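Long-range contacts in alpha-fucosidase (Bifidobacterium bifidum, PDB 2EAB), which is a 1,2-alpha-L-fucosidase, probably releasing terminal fucose from glycans, this chain being the catalytic part of a longer protein: residues A[84-89]-A[130-135]; A[447-452]-A[532-537]; A[568-573]-A[666-671]; A[680-685]-A[704-709]. All coordinates share one frame; numbering follows the deposited sequence.

Interaction 1. Residues A[84-89]-A[130-135]; sequences PGSSTS and AAEQGN
S87 lays its CB and OG alongside the outer end of E132. S87 OG donates to E132 OE2 at 2.6 Å, a short bond using that oxygen's anti lone pair, which faces away from OE1. A water donates to the same E132 OE2, likewise at 2.6 Å, and is also bonded to S89 OG, 2.7 Å away; E132 OE2 thus has two donors. The S87 hydroxyl is an acceptor as well: S89 N lies 3.1 Å from S87 OG, closing an ST turn. That turn lies in the loop after strand 69-76 of the N-terminal beta-rich domain, while E132 sits on the short helix 130-133, which G134 leaves with positive phi. S87 OG, between its backbone N and carbonyl carbon (chi1 75°), is placed to face E132 OE2 and S89 N together. Putting an alanine at E132 removes the carboxylate, and would probably leave S87 OG without its acceptor and the bridging water held by one bond fewer. Beside this, S86 packs CB against A131 O at 3.3 Å; its OG lies over E132 CA but is hydrogen-bonded to G83 O. On the helix's other flank, Q133 reaches E486 in the catalytic domain.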
# COMPACT_ATOMS: atom_id res chain seq x y z
N PRO A 84 16.93 11.03 -14.59
CA PRO A 84 18.08 11.72 -15.18
C PRO A 84 18.95 10.73 -15.94
O PRO A 84 19.16 9.60 -15.50
CB PRO A 84 18.81 12.30 -13.96
CG PRO A 84 18.31 11.52 -12.80
CD PRO A 84 16.91 11.14 -13.13
N GLY A 85 19.42 11.16 -17.12
CA GLY A 85 20.19 10.29 -17.99
C GLY A 85 19.38 9.59 -19.06
O GLY A 85 19.94 9.04 -20.00
N SER A 86 18.05 9.61 -18.94
CA SER A 86 17.18 9.00 -19.95
C SER A 86 16.94 9.92 -21.15
O SER A 86 16.40 9.48 -22.17
CB SER A 86 15.84 8.59 -19.34
OG SER A 86 15.12 9.73 -18.92
N SER A 87 17.30 11.19 -20.99
CA SER A 87 17.29 12.19 -22.05
C SER A 87 18.30 13.25 -21.63
O SER A 87 18.83 13.20 -20.52
CB SER A 87 15.92 12.85 -22.18
OG SER A 87 15.71 13.76 -21.12
N THR A 88 18.53 14.23 -22.50
CA THR A 88 19.44 15.33 -22.17
C THR A 88 18.73 16.46 -21.42
O THR A 88 19.37 17.45 -21.04
CB THR A 88 20.13 15.89 -23.44
OG1 THR A 88 19.13 16.34 -24.36
CG2 THR A 88 21.00 14.82 -24.10
N SER A 89 17.43 16.31 -21.18
CA SER A 89 16.64 17.41 -20.64
C SER A 89 15.64 16.99 -19.56
O SER A 89 14.68 17.72 -19.29
CB SER A 89 15.93 18.16 -21.77
OG SER A 89 15.10 17.28 -22.51
N ALA A 130 7.93 8.67 -22.68
CA ALA A 130 7.84 7.41 -21.95
C ALA A 130 9.19 6.87 -21.49
O ALA A 130 9.25 6.11 -20.52
CB ALA A 130 7.09 6.37 -22.77
N ALA A 131 10.26 7.23 -22.20
CA ALA A 131 11.62 6.86 -21.81
C ALA A 131 12.09 7.63 -20.58
O ALA A 131 12.88 7.12 -19.79
CB ALA A 131 12.59 7.07 -22.96
N GLU A 132 11.63 8.87 -20.44
CA GLU A 132 11.91 9.66 -19.24
C GLU A 132 11.10 9.17 -18.05
O GLU A 132 11.59 9.14 -16.92
CB GLU A 132 11.58 11.13 -19.47
CG GLU A 132 12.57 11.90 -20.32
CD GLU A 132 12.28 13.39 -20.32
OE1 GLU A 132 11.15 13.78 -19.96
OE2 GLU A 132 13.19 14.17 -20.66
N GLN A 133 9.84 8.81 -18.30
CA GLN A 133 9.01 8.31 -17.22
C GLN A 133 9.59 7.01 -16.68
O GLN A 133 9.78 6.85 -15.48
CB GLN A 133 7.59 8.07 -17.72
CG GLN A 133 6.65 7.66 -16.59
CD GLN A 133 5.19 7.69 -16.98
OE1 GLN A 133 4.81 8.11 -18.09
NE2 GLN A 133 4.34 7.26 -16.06
N GLY A 134 9.89 6.08 -17.59
CA GLY A 134 10.43 4.79 -17.20
C GLY A 134 9.41 3.94 -16.47
O GLY A 134 8.21 4.21 -16.51
N ASN A 135 9.91 2.89 -15.83
CA ASN A 135 9.09 1.93 -15.12
C ASN A 135 9.97 1.00 -14.30
O ASN A 135 11.20 1.04 -14.41
CB ASN A 135 8.15 1.15 -16.06
CG ASN A 135 8.87 0.26 -17.09
OD1 ASN A 135 10.08 0.33 -17.30
ND2 ASN A 135 8.09 -0.58 -17.74
O HOH W 1 12.62 16.29 -22.01

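Interaction 2. Residues A[447-452]-A[532-537]; sequences YVEGLV and YALLKE. With EDO (1,2-ethanediol), chain H.
L534 points its forked end at the groove formed by V448, E449 and V452, joining two helical parts of the (alpha/alpha)6 barrel expected of a family 95 catalytic domain: helix 525-546 on its side, the end of helix 442-450 and the start of helix 452-463 on the other. With CG anti to the carbonyl carbon (chi1 -74°), the leucine presents both methyls to that groove. It and E449 stand at about a right angle, with the aliphatic part of the glutamate laid across the leucine tip, E449 CG to L534 CD1 at 3.9 Å. V452 and L534 meet on a slant instead, methyl against methyl, V452 CG2 to L534 CD2 at 3.7 Å. L534 CD2 also faces the backbone side of E449, while L534 CD1 faces E449 CG and, more loosely at 4.2 Å, V448 CG1. The E449 carboxylate stays apart, OE1 forming a salt bridge with R530. From helix 507-520, I511 and V515 touch V448 and L512 touches L534, adding to the apolar layer. A 1,2-ethanediol, probably from the crystallisation liquor, donates O1 to G450 O. Three residues beyond L534, E537 OE1 forms a salt bridge with R456, and E537 OE2 comes within 4.2 Å of V452 CG1.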
# COMPACT_ATOMS: atom_id res chain seq x y z
N TYR A 447 9.56 8.57 0.88
CA TYR A 447 9.14 8.77 -0.51
C TYR A 447 8.38 10.09 -0.68
O TYR A 447 8.61 10.83 -1.64
CB TYR A 447 8.26 7.60 -0.97
CG TYR A 447 7.91 7.67 -2.43
CD1 TYR A 447 8.82 7.28 -3.40
CD2 TYR A 447 6.66 8.15 -2.84
CE1 TYR A 447 8.51 7.34 -4.75
CE2 TYR A 447 6.34 8.23 -4.19
CZ TYR A 447 7.27 7.82 -5.14
OH TYR A 447 6.94 7.91 -6.48
N VAL A 448 7.49 10.38 0.26
CA VAL A 448 6.69 11.60 0.18
C VAL A 448 7.60 12.81 0.43
O VAL A 448 7.51 13.81 -0.27
CB VAL A 448 5.47 11.54 1.12
CG1 VAL A 448 4.71 12.86 1.10
CG2 VAL A 448 4.54 10.40 0.67
N GLU A 449 8.51 12.70 1.40
CA GLU A 449 9.56 13.72 1.56
C GLU A 449 10.34 13.89 0.26
O GLU A 449 10.68 15.01 -0.13
CB GLU A 449 10.50 13.39 2.72
CG GLU A 449 9.82 13.50 4.07
CD GLU A 449 10.63 12.95 5.23
OE1 GLU A 449 11.40 11.98 5.04
OE2 GLU A 449 10.47 13.48 6.36
N GLY A 450 10.58 12.78 -0.43
CA GLY A 450 11.27 12.76 -1.71
C GLY A 450 10.53 13.46 -2.84
O GLY A 450 11.14 13.81 -3.85
N LEU A 451 9.23 13.65 -2.69
CA LEU A 451 8.45 14.38 -3.68
C LEU A 451 8.59 15.89 -3.57
O LEU A 451 8.21 16.62 -4.48
CB LEU A 451 6.97 14.01 -3.60
CG LEU A 451 6.61 12.54 -3.88
CD1 LEU A 451 5.12 12.32 -3.66
CD2 LEU A 451 7.01 12.12 -5.29
N VAL A 452 9.14 16.39 -2.46
CA VAL A 452 9.13 17.83 -2.22
C VAL A 452 10.01 18.59 -3.21
O VAL A 452 9.53 19.53 -3.85
CB VAL A 452 9.46 18.18 -0.75
CG1 VAL A 452 9.52 19.69 -0.56
CG2 VAL A 452 8.41 17.56 0.18
N TYR A 532 4.47 17.18 10.33
CA TYR A 532 4.11 18.59 10.41
C TYR A 532 4.78 19.39 9.29
O TYR A 532 4.12 20.21 8.64
CB TYR A 532 4.45 19.21 11.77
CG TYR A 532 4.22 20.70 11.79
CD1 TYR A 532 2.93 21.22 11.77
CD2 TYR A 532 5.29 21.60 11.78
CE1 TYR A 532 2.70 22.59 11.75
CE2 TYR A 532 5.07 22.98 11.77
CZ TYR A 532 3.77 23.46 11.76
OH TYR A 532 3.52 24.81 11.74
N ALA A 533 6.07 19.18 9.07
CA ALA A 533 6.78 19.89 8.01
C ALA A 533 6.11 19.66 6.65
O ALA A 533 5.86 20.62 5.91
CB ALA A 533 8.26 19.49 7.98
N LEU A 534 5.78 18.41 6.34
CA LEU A 534 5.11 18.09 5.08
C LEU A 534 3.75 18.75 4.96
O LEU A 534 3.40 19.32 3.92
CB LEU A 534 4.97 16.58 4.91
CG LEU A 534 6.25 15.82 4.57
CD1 LEU A 534 6.09 14.33 4.84
CD2 LEU A 534 6.66 16.06 3.12
N LEU A 535 2.97 18.66 6.04
CA LEU A 535 1.61 19.20 6.05
C LEU A 535 1.60 20.72 5.99
O LEU A 535 0.73 21.30 5.35
CB LEU A 535 0.84 18.72 7.28
CG LEU A 535 0.36 17.27 7.20
CD1 LEU A 535 0.01 16.75 8.57
CD2 LEU A 535 -0.84 17.16 6.26
N LYS A 536 2.57 21.35 6.66
CA LYS A 536 2.67 22.80 6.68
C LYS A 536 2.83 23.34 5.25
O LYS A 536 2.11 24.25 4.84
CB LYS A 536 3.86 23.22 7.54
CG LYS A 536 4.13 24.71 7.59
CD LYS A 536 5.38 25.00 8.41
CE LYS A 536 5.74 26.48 8.38
NZ LYS A 536 6.96 26.78 9.19
N GLU A 537 3.76 22.76 4.50
CA GLU A 537 4.03 23.27 3.16
C GLU A 537 2.92 22.92 2.17
O GLU A 537 2.59 23.75 1.32
CB GLU A 537 5.40 22.82 2.65
CG GLU A 537 5.70 23.26 1.23
CD GLU A 537 7.17 23.22 0.86
OE1 GLU A 537 8.05 23.06 1.74
OE2 GLU A 537 7.46 23.38 -0.34
C1 EDO H . 14.51 13.22 -3.53
O1 EDO H . 13.82 14.48 -3.54
C2 EDO H . 15.66 13.17 -2.45
O2 EDO H . 16.45 14.33 -2.63

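Interaction 3. Residues A[568-573]-A[666-671]; sequences QGPLGT and STISGY
I668 is the first to touch segment 568-573, laying CG2 against P570 CD at 3.9 Å with the two side chains at about a right angle. It also opens a type II beta turn running to Y671, closed by Y671 N donating to I668 O, and this turn docks on the Q568-G569-P570 corner of the catalytic domain, just ahead of the edge strand 572-574. S669, next along, contributes its carbonyl: G569 CA makes a CH...O contact with S669 O at 3.3 Å, and the proline ring borders the same oxygen. G670 occupies the turn position with positive phi; a CB on it would run into G569 O. Its carbonyl takes the one hydrogen bond between the segments, G569 N to G670 O at 3.0 Å. The N-H aims almost straight at the oxygen (176°) yet arrives from above the carbonyl plane, not on a lone pair. Last, the Y671 and Q568 side chains run side by side in the same direction, amide and ring planes 34° apart. With Q568 CG between its backbone N and carbonyl carbon (chi1 68°), the extended chain carries the amide alongside the tyrosine. The amide is held at both ends, OE1 accepting from Q672 N and NE2 donating to E652. Changing Q568 to an alanine strips off that amide, and is likely to leave Q672 N and E652 without this mate and open a gap beside the tyrosine ring. The ring's own hydroxyl is bonded to N675. Y671 CD1 stands 3.5 Å from Q568 OE1, and Y671 CE1 3.6 Å from Q568 NE2.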
# COMPACT_ATOMS: atom_id res chain seq x y z
N GLN A 568 -15.69 9.59 -13.97
CA GLN A 568 -16.96 9.87 -14.64
C GLN A 568 -17.29 11.36 -14.55
O GLN A 568 -16.61 12.10 -13.85
CB GLN A 568 -18.10 9.01 -14.08
CG GLN A 568 -18.48 9.33 -12.65
CD GLN A 568 -19.76 8.65 -12.19
OE1 GLN A 568 -20.43 7.95 -12.95
NE2 GLN A 568 -20.10 8.85 -10.92
N GLY A 569 -18.33 11.77 -15.27
CA GLY A 569 -18.76 13.16 -15.29
C GLY A 569 -17.88 14.03 -16.16
O GLY A 569 -17.02 13.52 -16.90
N PRO A 570 -18.08 15.36 -16.10
CA PRO A 570 -17.30 16.30 -16.89
C PRO A 570 -15.84 16.37 -16.45
O PRO A 570 -15.53 16.18 -15.27
CB PRO A 570 -17.97 17.65 -16.60
CG PRO A 570 -19.30 17.33 -16.02
CD PRO A 570 -19.11 16.04 -15.30
N LEU A 571 -14.97 16.69 -17.40
CA LEU A 571 -13.53 16.75 -17.18
C LEU A 571 -13.11 17.83 -16.17
O LEU A 571 -12.17 17.62 -15.40
CB LEU A 571 -12.83 17.01 -18.51
CG LEU A 571 -11.66 16.13 -18.96
CD1 LEU A 571 -11.91 14.66 -18.66
CD2 LEU A 571 -11.44 16.33 -20.45
N GLY A 572 -13.79 18.97 -16.19
CA GLY A 572 -13.39 20.10 -15.37
C GLY A 572 -14.58 20.85 -14.82
O GLY A 572 -15.23 21.61 -15.53
N THR A 573 -14.86 20.61 -13.54
CA THR A 573 -15.92 21.32 -12.83
C THR A 573 -15.31 22.24 -11.78
O THR A 573 -14.09 22.24 -11.57
CB THR A 573 -16.92 20.34 -12.16
OG1 THR A 573 -16.26 19.60 -11.13
CG2 THR A 573 -17.50 19.38 -13.18
N SER A 666 -31.58 18.02 -15.27
CA SER A 666 -30.88 17.55 -16.47
C SER A 666 -29.73 16.60 -16.12
O SER A 666 -29.25 16.57 -14.99
CB SER A 666 -30.38 18.72 -17.33
OG SER A 666 -29.41 19.48 -16.65
N THR A 667 -29.32 15.83 -17.13
CA THR A 667 -28.26 14.84 -17.00
C THR A 667 -26.91 15.49 -16.69
O THR A 667 -26.55 16.52 -17.26
CB THR A 667 -28.14 14.04 -18.32
OG1 THR A 667 -29.38 13.38 -18.58
CG2 THR A 667 -27.03 13.01 -18.25
N ILE A 668 -26.16 14.87 -15.77
CA ILE A 668 -24.75 15.19 -15.61
C ILE A 668 -24.02 14.42 -16.71
O ILE A 668 -23.93 13.19 -16.66
CB ILE A 668 -24.19 14.82 -14.22
CG1 ILE A 668 -24.88 15.65 -13.13
CG2 ILE A 668 -22.67 15.02 -14.18
CD1 ILE A 668 -24.55 15.22 -11.70
N SER A 669 -23.54 15.14 -17.73
CA SER A 669 -22.90 14.49 -18.87
C SER A 669 -21.69 13.68 -18.43
O SER A 669 -20.84 14.18 -17.69
CB SER A 669 -22.51 15.51 -19.94
OG SER A 669 -23.66 16.05 -20.56
N GLY A 670 -21.63 12.44 -18.88
CA GLY A 670 -20.54 11.55 -18.50
C GLY A 670 -20.78 10.73 -17.24
O GLY A 670 -19.97 9.87 -16.91
N TYR A 671 -21.88 11.00 -16.53
CA TYR A 671 -22.25 10.17 -15.39
C TYR A 671 -22.70 8.80 -15.90
O TYR A 671 -23.47 8.71 -16.86
CB TYR A 671 -23.37 10.83 -14.57
CG TYR A 671 -23.88 9.97 -13.44
CD1 TYR A 671 -23.23 9.96 -12.20
CD2 TYR A 671 -25.01 9.16 -13.60
CE1 TYR A 671 -23.69 9.17 -11.15
CE2 TYR A 671 -25.47 8.37 -12.56
CZ TYR A 671 -24.81 8.38 -11.34
OH TYR A 671 -25.25 7.60 -10.30

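Interaction 4. Residues A[680-685]-A[704-709]; sequences MSHLLG and KTSLRY. With EDO (1,2-ethanediol), chain D.
L707 reaches from its helix to M680 and L683. Its CB is still remote, 4.9 Å from L683 CD1. One bond further out, L707 CG closes to 3.9 Å from that same L683 CD1. The chain then forks, and CD2 is the branch that carries the contact: it lies 3.7 Å from L683 CD1 and also meets M680, with L707 CD2 to M680 CE at 3.6 Å. The methionine comes in at about a right angle to the leucine, and the bend at its sulfur (chi3 -57°) brings both SD and CE against that one methyl. L683 uses its second branch too, CD2 resting on S706 CB at 4.0 Å.

A polar link runs beside this apolar patch. One water lies in the plane of the H682 ring at its edge, 2.9 Å from H682 NE2, and is 2.7 Å from S706 OG, so the imidazole and the hydroxyl are joined through it. S706 OG is also bonded to I650 N. L683 CG sits over the centre of one face of the H682 ring. The contact is buried packing that joins the loop 680-685 to helix 697-711: W732 of helix 722-734 touches L707 and R728 of the same helix touches M680, while helix 577-596 abuts the loop through T577 at H682 and Y578 at S681 and L684.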
# COMPACT_ATOMS: atom_id res chain seq x y z
N MET A 680 -15.52 5.53 -6.62
CA MET A 680 -16.38 6.22 -5.66
C MET A 680 -15.55 7.35 -5.06
O MET A 680 -15.29 7.39 -3.85
CB MET A 680 -16.87 5.26 -4.57
CG MET A 680 -17.41 3.94 -5.09
SD MET A 680 -18.19 2.91 -3.83
CE MET A 680 -16.84 2.73 -2.66
N SER A 681 -15.13 8.27 -5.91
CA SER A 681 -14.15 9.28 -5.52
C SER A 681 -14.68 10.26 -4.48
O SER A 681 -13.92 10.87 -3.75
CB SER A 681 -13.65 10.04 -6.75
OG SER A 681 -13.00 9.15 -7.65
N HIS A 682 -16.00 10.39 -4.42
CA HIS A 682 -16.64 11.30 -3.48
C HIS A 682 -16.87 10.70 -2.09
O HIS A 682 -17.43 11.37 -1.21
CB HIS A 682 -17.97 11.79 -4.06
CG HIS A 682 -18.96 10.70 -4.31
ND1 HIS A 682 -18.64 9.53 -4.97
CD2 HIS A 682 -20.28 10.61 -4.02
CE1 HIS A 682 -19.71 8.76 -5.05
NE2 HIS A 682 -20.72 9.40 -4.48
N LEU A 683 -16.44 9.46 -1.88
CA LEU A 683 -16.63 8.81 -0.58
C LEU A 683 -15.35 8.66 0.24
O LEU A 683 -15.35 7.96 1.25
CB LEU A 683 -17.35 7.47 -0.75
CG LEU A 683 -18.76 7.54 -1.35
CD1 LEU A 683 -19.35 6.15 -1.42
CD2 LEU A 683 -19.68 8.48 -0.57
N LEU A 684 -14.29 9.36 -0.15
CA LEU A 684 -13.04 9.29 0.60
C LEU A 684 -13.15 9.86 2.02
O LEU A 684 -12.33 9.53 2.88
CB LEU A 684 -11.90 9.96 -0.17
CG LEU A 684 -11.64 9.38 -1.57
CD1 LEU A 684 -10.42 10.06 -2.18
CD2 LEU A 684 -11.47 7.86 -1.54
N GLY A 685 -14.16 10.69 2.25
CA GLY A 685 -14.45 11.19 3.59
C GLY A 685 -15.02 10.14 4.54
O GLY A 685 -14.94 10.30 5.76
N LYS A 704 -24.26 5.48 2.99
CA LYS A 704 -24.80 4.14 2.76
C LYS A 704 -25.67 4.10 1.50
O LYS A 704 -25.59 3.15 0.72
CB LYS A 704 -25.59 3.66 3.98
CG LYS A 704 -24.75 3.30 5.21
CD LYS A 704 -25.68 2.92 6.36
CE LYS A 704 -24.97 2.66 7.67
NZ LYS A 704 -25.95 2.36 8.75
N THR A 705 -26.47 5.15 1.29
CA THR A 705 -27.28 5.27 0.08
C THR A 705 -26.39 5.33 -1.16
O THR A 705 -26.62 4.61 -2.14
CB THR A 705 -28.21 6.48 0.17
OG1 THR A 705 -29.15 6.26 1.23
CG2 THR A 705 -28.97 6.71 -1.13
N SER A 706 -25.35 6.17 -1.11
CA SER A 706 -24.38 6.26 -2.20
C SER A 706 -23.72 4.91 -2.49
O SER A 706 -23.60 4.52 -3.66
CB SER A 706 -23.31 7.30 -1.88
OG SER A 706 -23.85 8.61 -1.96
N LEU A 707 -23.29 4.22 -1.44
CA LEU A 707 -22.68 2.90 -1.58
C LEU A 707 -23.62 1.88 -2.20
O LEU A 707 -23.21 1.09 -3.05
CB LEU A 707 -22.20 2.38 -0.23
CG LEU A 707 -20.93 3.00 0.36
CD1 LEU A 707 -20.78 2.57 1.80
CD2 LEU A 707 -19.69 2.62 -0.44
N ARG A 708 -24.89 1.89 -1.78
CA ARG A 708 -25.86 0.94 -2.31
C ARG A 708 -26.04 1.10 -3.82
O ARG A 708 -26.03 0.11 -4.55
CB ARG A 708 -27.21 1.03 -1.59
CG ARG A 708 -27.20 0.45 -0.17
CD ARG A 708 -28.60 0.23 0.38
NE ARG A 708 -29.44 1.43 0.27
CZ ARG A 708 -29.51 2.39 1.19
NH1 ARG A 708 -28.78 2.33 2.30
NH2 ARG A 708 -30.31 3.43 0.99
N TYR A 709 -26.19 2.34 -4.28
CA TYR A 709 -26.31 2.59 -5.71
C TYR A 709 -25.06 2.12 -6.47
O TYR A 709 -25.17 1.55 -7.55
CB TYR A 709 -26.56 4.06 -6.00
CG TYR A 709 -28.00 4.51 -5.82
CD1 TYR A 709 -29.00 4.08 -6.70
CD2 TYR A 709 -28.35 5.39 -4.80
CE1 TYR A 709 -30.32 4.50 -6.54
CE2 TYR A 709 -29.66 5.82 -4.64
CZ TYR A 709 -30.65 5.37 -5.51
OH TYR A 709 -31.95 5.80 -5.36
C1 EDO D . -10.08 7.96 -6.09
O1 EDO D . -11.18 7.23 -6.82
C2 EDO D . -9.26 8.70 -7.22
O2 EDO D . -8.54 7.67 -8.04
O HOH W 2 -23.57 8.92 -4.65

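The four contacts follow one another along the chain, none touching another. Interaction 1 lies in the N-terminal beta domain, near the surface, with its nearest atoms about 9 Å from interaction 2 in the catalytic domain. Interaction 2 is nearest the bound calcium ion: the side chain of V448 is about 14 Å from it, and about 11 Å from that of the calcium-binding L393. Interactions 3 and 4 are neighbours, centres about 17 Å and nearest atoms about 6 Å apart, and share surroundings: E652 accepts from Q568 and is touched by H682, while L659 touches both Y671 and Y709. Interaction 2 stays about 14 Å from interaction 4, between nearest atoms.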